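Local coordinates for D-alanine--D-alanine ligase (Coxiella burnetii, PDB 3TQT), which probably joins two D-alanine molecules, at the cost of ATP, into the D-alanyl-D-alanine dipeptide used to build the peptidoglycan of the cell wall, at residues S276-V279 with T280-Q284; G322-N325 with I326-Y329; A25-I28 with V29-D33. All blocks are in the same frame, centred on the assembly; numbering follows the deposited sequence.

Contact 1: residues S276-V279 with T280-Q284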
loop_
_atom_site.group_PDB
_atom_site.type_symbol
_atom_site.label_atom_id
_atom_site.label_comp_id
_atom_site.label_asym_id
_atom_site.label_seq_id
_atom_site.Cartn_x
_atom_site.Cartn_y
_atom_site.Cartn_z
ATOM N N SER A 276 29.276 -20.938 -3.467
ATOM C CA SER A 276 30.193 -20.670 -4.562
ATOM C C SER A 276 30.192 -19.190 -4.918
ATOM O O SER A 276 29.291 -18.444 -4.527
ATOM C CB SER A 276 29.795 -21.486 -5.790
ATOM O OG SER A 276 28.558 -21.029 -6.308
ATOM N N GLU A 277 31.205 -18.769 -5.668
ATOM C CA GLU A 277 31.271 -17.401 -6.157
ATOM C C GLU A 277 30.038 -17.117 -7.003
ATOM O O GLU A 277 29.418 -16.061 -6.882
ATOM C CB GLU A 277 32.543 -17.195 -6.982
ATOM C CG GLU A 277 33.368 -15.982 -6.576
ATOM C CD GLU A 277 34.867 -16.233 -6.682
ATOM O OE1 GLU A 277 35.268 -17.386 -6.952
ATOM O OE2 GLU A 277 35.647 -15.276 -6.486
ATOM N N SER A 278 29.682 -18.081 -7.850
ATOM C CA SER A 278 28.515 -17.957 -8.718
ATOM C C SER A 278 27.207 -17.769 -7.951
ATOM O O SER A 278 26.417 -16.875 -8.261
ATOM C CB SER A 278 28.389 -19.179 -9.629
ATOM O OG SER A 278 27.128 -19.179 -10.280
ATOM N N VAL A 279 26.962 -18.629 -6.971
ATOM C CA VAL A 279 25.713 -18.571 -6.231
ATOM C C VAL A 279 25.637 -17.286 -5.420
ATOM O O VAL A 279 24.603 -16.623 -5.399
ATOM C CB VAL A 279 25.510 -19.814 -5.343
ATOM C CG1 VAL A 279 24.357 -19.602 -4.380
ATOM C CG2 VAL A 279 25.249 -21.027 -6.214
ATOM N N THR A 280 26.740 -16.923 -4.769
ATOM C CA THR A 280 26.801 -15.672 -4.022
ATOM C C THR A 280 26.402 -14.507 -4.912
ATOM O O THR A 280 25.562 -13.684 -4.541
ATOM C CB THR A 280 28.211 -15.404 -3.477
ATOM O OG1 THR A 280 28.564 -16.419 -2.532
ATOM C CG2 THR A 280 28.263 -14.049 -2.791
ATOM N N LYS A 281 27.014 -14.441 -6.091
ATOM C CA LYS A 281 26.731 -13.380 -7.046
ATOM C C LYS A 281 25.265 -13.366 -7.464
ATOM O O LYS A 281 24.675 -12.302 -7.631
ATOM C CB LYS A 281 27.621 -13.514 -8.285
ATOM C CG LYS A 281 29.101 -13.254 -8.026
ATOM C CD LYS A 281 29.334 -11.871 -7.434
ATOM C CE LYS A 281 30.824 -11.576 -7.294
ATOM N NZ LYS A 281 31.085 -10.189 -6.800
ATOM N N GLN A 282 24.681 -14.547 -7.642
ATOM C CA GLN A 282 23.283 -14.634 -8.055
ATOM C C GLN A 282 22.382 -14.113 -6.951
ATOM O O GLN A 282 21.501 -13.289 -7.188
ATOM C CB GLN A 282 22.897 -16.068 -8.375
ATOM C CG GLN A 282 23.361 -16.562 -9.714
ATOM C CD GLN A 282 22.943 -17.998 -9.931
ATOM O OE1 GLN A 282 21.752 -18.307 -9.995
ATOM N NE2 GLN A 282 23.921 -18.891 -10.014
ATOM N N ILE A 283 22.605 -14.610 -5.742
ATOM C CA ILE A 283 21.848 -14.150 -4.590
ATOM C C ILE A 283 21.873 -12.622 -4.512
ATOM O O ILE A 283 20.842 -11.972 -4.371
ATOM C CB ILE A 283 22.403 -14.772 -3.305
ATOM C CG1 ILE A 283 22.128 -16.286 -3.314
ATOM C CG2 ILE A 283 21.781 -14.095 -2.085
ATOM C CD1 ILE A 283 22.800 -17.049 -2.208
ATOM N N GLN A 284 23.058 -12.045 -4.623
ATOM C CA GLN A 284 23.177 -10.603 -4.518
ATOM C C GLN A 284 22.453 -9.898 -5.663
ATOM O O GLN A 284 21.730 -8.924 -5.437
ATOM C CB GLN A 284 24.648 -10.191 -4.424
ATOM C CG GLN A 284 25.264 -10.548 -3.076
ATOM C CD GLN A 284 26.764 -10.362 -3.046
ATOM O OE1 GLN A 284 27.466 -10.732 -3.983
ATOM N NE2 GLN A 284 27.262 -9.778 -1.967
#

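Contact 2: residues G322-N325 with I326-Y329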
loop_
_atom_site.group_PDB
_atom_site.type_symbol
_atom_site.label_atom_id
_atom_site.label_comp_id
_atom_site.label_asym_id
_atom_site.label_seq_id
_atom_site.Cartn_x
_atom_site.Cartn_y
_atom_site.Cartn_z
ATOM N N GLY A 322 13.936 -7.682 11.271
ATOM C CA GLY A 322 14.435 -7.508 12.621
ATOM C C GLY A 322 15.672 -6.637 12.595
ATOM O O GLY A 322 16.465 -6.703 11.657
ATOM N N PHE A 323 15.837 -5.810 13.619
ATOM C CA PHE A 323 16.954 -4.875 13.650
ATOM C C PHE A 323 17.624 -4.870 15.016
ATOM O O PHE A 323 18.335 -3.921 15.376
ATOM C CB PHE A 323 16.477 -3.471 13.272
ATOM C CG PHE A 323 17.258 -2.851 12.165
ATOM C CD1 PHE A 323 16.755 -2.837 10.870
ATOM C CD2 PHE A 323 18.509 -2.305 12.405
ATOM C CE1 PHE A 323 17.476 -2.249 9.839
ATOM C CE2 PHE A 323 19.238 -1.719 11.374
ATOM C CZ PHE A 323 18.717 -1.688 10.097
ATOM N N THR A 324 17.397 -5.938 15.782
ATOM C CA THR A 324 18.069 -6.110 17.058
ATOM C C THR A 324 19.544 -6.327 16.781
ATOM O O THR A 324 19.935 -6.566 15.650
ATOM C CB THR A 324 17.524 -7.328 17.835
ATOM O OG1 THR A 324 18.118 -8.529 17.331
ATOM C CG2 THR A 324 16.010 -7.404 17.691
ATOM N N ASN A 325 20.366 -6.257 17.816
ATOM C CA ASN A 325 21.812 -6.397 17.642
ATOM C C ASN A 325 22.257 -7.760 17.104
ATOM O O ASN A 325 23.396 -7.924 16.678
ATOM C CB ASN A 325 22.540 -6.080 18.955
ATOM C CG ASN A 325 22.040 -6.924 20.115
ATOM O OD1 ASN A 325 21.396 -7.960 19.919
ATOM N ND2 ASN A 325 22.337 -6.484 21.334
ATOM N N ILE A 326 21.363 -8.737 17.123
ATOM C CA ILE A 326 21.701 -10.047 16.576
ATOM C C ILE A 326 20.875 -10.380 15.336
ATOM O O ILE A 326 20.961 -11.491 14.804
ATOM C CB ILE A 326 21.468 -11.158 17.604
ATOM C CG1 ILE A 326 19.970 -11.299 17.899
ATOM C CG2 ILE A 326 22.267 -10.897 18.864
ATOM C CD1 ILE A 326 19.626 -12.505 18.752
ATOM N N SER A 327 20.075 -9.421 14.878
ATOM C CA SER A 327 19.205 -9.645 13.731
ATOM C C SER A 327 19.998 -9.699 12.434
ATOM O O SER A 327 20.988 -8.978 12.270
ATOM C CB SER A 327 18.141 -8.557 13.645
ATOM O OG SER A 327 17.186 -8.722 14.670
ATOM N N MET A 328 19.541 -10.542 11.509
ATOM C CA MET A 328 20.278 -10.785 10.275
ATOM C C MET A 328 20.508 -9.539 9.429
ATOM O O MET A 328 21.581 -9.373 8.856
ATOM C CB MET A 328 19.617 -11.894 9.444
ATOM C CG MET A 328 19.941 -13.319 9.989
ATOM S SD MET A 328 21.704 -13.677 9.905
ATOM C CE MET A 328 21.936 -13.960 8.162
ATOM N N TYR A 329 19.514 -8.664 9.330
ATOM C CA TYR A 329 19.707 -7.497 8.474
ATOM C C TYR A 329 20.940 -6.664 8.884
ATOM O O TYR A 329 21.861 -6.503 8.096
ATOM C CB TYR A 329 18.449 -6.631 8.352
ATOM C CG TYR A 329 18.644 -5.553 7.307
ATOM C CD1 TYR A 329 18.316 -5.783 5.972
ATOM C CD2 TYR A 329 19.210 -4.337 7.645
ATOM C CE1 TYR A 329 18.527 -4.808 5.004
ATOM C CE2 TYR A 329 19.420 -3.362 6.690
ATOM C CZ TYR A 329 19.082 -3.598 5.379
ATOM O OH TYR A 329 19.309 -2.619 4.437
HETATM O O HOH W 1 16.746 -8.967 10.161
#

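Contact 3: residues A25-I28 with V29-D33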
loop_
_atom_site.group_PDB
_atom_site.type_symbol
_atom_site.label_atom_id
_atom_site.label_comp_id
_atom_site.label_asym_id
_atom_site.label_seq_id
_atom_site.Cartn_x
_atom_site.Cartn_y
_atom_site.Cartn_z
ATOM N N ALA A 25 13.917 -1.529 17.990
ATOM C CA ALA A 25 13.985 -0.103 18.267
ATOM C C ALA A 25 15.074 0.219 19.281
ATOM O O ALA A 25 15.746 1.238 19.164
ATOM C CB ALA A 25 12.653 0.418 18.751
ATOM N N LYS A 26 15.250 -0.644 20.279
ATOM C CA LYS A 26 16.273 -0.388 21.279
ATOM C C LYS A 26 17.658 -0.418 20.649
ATOM O O LYS A 26 18.497 0.419 20.946
ATOM C CB LYS A 26 16.180 -1.379 22.431
ATOM C CG LYS A 26 14.992 -1.143 23.337
ATOM C CD LYS A 26 14.983 -2.170 24.458
ATOM C CE LYS A 26 13.840 -1.931 25.424
ATOM N NZ LYS A 26 14.308 -1.273 26.668
ATOM N N ASN A 27 17.897 -1.375 19.770
ATOM C CA ASN A 27 19.195 -1.450 19.121
ATOM C C ASN A 27 19.437 -0.220 18.271
ATOM O O ASN A 27 20.515 0.363 18.289
ATOM C CB ASN A 27 19.294 -2.696 18.241
ATOM C CG ASN A 27 20.661 -2.853 17.619
ATOM O OD1 ASN A 27 21.680 -2.652 18.279
ATOM N ND2 ASN A 27 20.694 -3.190 16.339
ATOM N N ILE A 28 18.420 0.164 17.516
ATOM C CA ILE A 28 18.526 1.335 16.669
ATOM C C ILE A 28 18.793 2.570 17.531
ATOM O O ILE A 28 19.686 3.364 17.239
ATOM C CB ILE A 28 17.248 1.513 15.846
ATOM C CG1 ILE A 28 17.199 0.440 14.749
ATOM C CG2 ILE A 28 17.179 2.928 15.240
ATOM C CD1 ILE A 28 15.869 0.331 14.053
ATOM N N VAL A 29 18.024 2.719 18.603
ATOM C CA VAL A 29 18.186 3.883 19.482
ATOM C C VAL A 29 19.572 3.888 20.117
ATOM O O VAL A 29 20.212 4.924 20.244
ATOM C CB VAL A 29 17.093 3.938 20.552
ATOM C CG1 VAL A 29 17.486 4.878 21.686
ATOM C CG2 VAL A 29 15.776 4.384 19.905
ATOM N N ASN A 30 20.043 2.707 20.481
ATOM C CA ASN A 30 21.356 2.569 21.093
ATOM C C ASN A 30 22.486 2.812 20.099
ATOM O O ASN A 30 23.603 3.161 20.477
ATOM C CB ASN A 30 21.496 1.167 21.695
ATOM C CG ASN A 30 22.713 1.040 22.582
ATOM O OD1 ASN A 30 23.003 1.937 23.368
ATOM N ND2 ASN A 30 23.437 -0.068 22.452
ATOM N N THR A 31 22.183 2.635 18.820
ATOM C CA THR A 31 23.211 2.635 17.789
ATOM C C THR A 31 23.230 3.914 16.950
ATOM O O THR A 31 24.254 4.244 16.345
ATOM C CB THR A 31 23.068 1.382 16.891
ATOM O OG1 THR A 31 23.179 0.208 17.716
ATOM C CG2 THR A 31 24.147 1.343 15.844
ATOM N N LEU A 32 22.113 4.638 16.911
ATOM C CA LEU A 32 22.073 5.939 16.228
ATOM C C LEU A 32 23.147 6.902 16.747
ATOM O O LEU A 32 23.293 7.108 17.950
ATOM C CB LEU A 32 20.694 6.594 16.355
ATOM C CG LEU A 32 19.601 6.016 15.456
ATOM C CD1 LEU A 32 18.232 6.502 15.898
ATOM C CD2 LEU A 32 19.862 6.395 14.011
ATOM N N ASP A 33 23.875 7.506 15.814
ATOM C CA ASP A 33 25.000 8.372 16.145
ATOM C C ASP A 33 24.503 9.553 16.981
ATOM O O ASP A 33 23.840 10.438 16.475
ATOM C CB ASP A 33 25.653 8.845 14.846
ATOM C CG ASP A 33 26.915 9.647 15.073
ATOM O OD1 ASP A 33 27.089 10.186 16.180
ATOM O OD2 ASP A 33 27.727 9.731 14.131
HETATM O O HOH W 2 22.216 -2.145 20.922
#

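Contact 1: residues S276-V279 with T280-Q284
Gln282 reaches back one turn along the helix to Ser278, and its side chain can be followed atom by atom. CB rests between two carbonyl oxygens, those of Val279 and Ser278. With CG anti to the carbonyl carbon (chi1 -78°), the chain turns back toward the earlier turn, and CG lies 3.4 Å from Ser278 O. Extended beyond CG, it carries CD past that same oxygen and ends with NE2 donating to Ser278 OG at 3.2 Å. The serine oxygen sits almost in the plane of the amide, though the hydrogen bond is bent (146° at the hydrogen). These residues form the start of helix 277-293, which lies against the five-stranded antiparallel sheet of the ATP-grasp domain, and Ser276 is its N-cap: Val279 N donates to Ser276 OG at 3.0 Å. Ser276 is also gripped through its carbonyl, since Thr280 N and Thr280 OG1 (2.9 Å) both donate to Ser276 O, from opposite faces of its plane. On the buried side Val279 CG1 meets Ile283 CD1 at 3.7 Å, the two side chains slanting across each other, while Ile283 N donates to Val279 O. Both apolar side chains press on Val312 of strand 312-318, and Ile283 also touches Ile230 of strand 228-236, in the predicted ATP-binding range.

Contact 2: residues G322-N325 with I326-Y329
The rings of Phe323 and Tyr329 lie side by side and point the same way, their planes inclined at 41° and their centroids 5.4 Å apart. Phe323 CE1 and CZ meet Tyr329 CD2, the former at 3.5 Å, in an oblique approach. Around the pair, Met299 of strand 298-306 and Leu343 of helix 340-370 touch both rings, and Trp333 meets the tyrosine ring edge-to-face. Tyr329 CG stands anti to the backbone N (chi1 -172°), which lays the ring alongside Phe323; the phenol OH is hydrogen-bonded to Val234 O. A water ties the two backbones together, donating to Gly322 O at 2.7 Å and accepting from Tyr329 N. Beyond it the chain doubles back in a turn braced by hydroxyls. Thr324 OG1 and Ser327 OG share a hydrogen bond of 2.8 Å, and Thr324 OG1 also accepts from Ile326 N, two residues on, at 3.3 Å, as in an ST turn. Ser327 CB meanwhile sits 3.2 Å from Gly322 O. The closing backbone bond runs from Ser327 N to Thr324 O at 3.0 Å. Thr324 to Ser327 thus form a type I beta turn that brings Ser327 to the N-cap position of helix 328-335, though its OG, turned to Thr324, makes no capping bond. The turn lies in the ATP-grasp loop leading to that helix from strand 312-318, which carries the predicted magnesium ligands Glu316 and Asn318.

Contact 3: residues A25-I28 with V29-D33
Thr31 folds its hydroxyl back against the carbonyl oxygen of Asn27, one turn earlier, OG1 donating to Asn27 O at 2.7 Å. It does so near the C-terminal end of helix 18-31, the crossover helix of the beta-alpha-beta unit between strands 5-12 and 37-44 in the N-terminal domain. OG1 is placed there by its position anti to the carbonyl carbon (chi1 -59°), and it approaches tilted from the plane of the accepting carbonyl. The backbone contributes less to this pair: the bond from Thr31 N to Asn27 O is weak, and the same N-H also donates to Ile28 O at 3.0 Å. As Leu32 leaves the helix, its N still donates to Ile28 O at 2.8 Å, leaving that oxygen with two donors at the last turn. Ile28 and Leu32 run side by side, Ile28 CG2 against Leu32 CD1 at 3.8 Å. Leu32 continues onto Val9 and Ile39 of the flanking strands, and Val29 touches the same two residues. Asn27 ND2 is hydrogen-bonded to Phe323 O, in the loop before helix 328-335, while its OD1 takes a bond from a water: that water donates to Asn27 OD1 at 2.7 Å and accepts from Asn30 ND2 at 2.9 Å, bridging two amides three residues apart.

In the fold
Along the chain the order is contact 3, contact 1, contact 2. Contact 3 belongs to the N-terminal domain, on helix 18-31; the other two lie in the ATP-grasp region, before and after strands 298-306 and 312-318 in sequence. Contacts 1 and 2 are 23 Å apart between centres and do not touch, yet both pack on the five-stranded antiparallel sheet, through helix 277-293 and the approach to helix 328-335. Contacts 2 and 3, 11 Å apart between centres, do meet, where Phe323 comes up against helix 18-31 and packs on Ile28. This is therefore a junction between the two domains, with helix 340-370 touching both contacts.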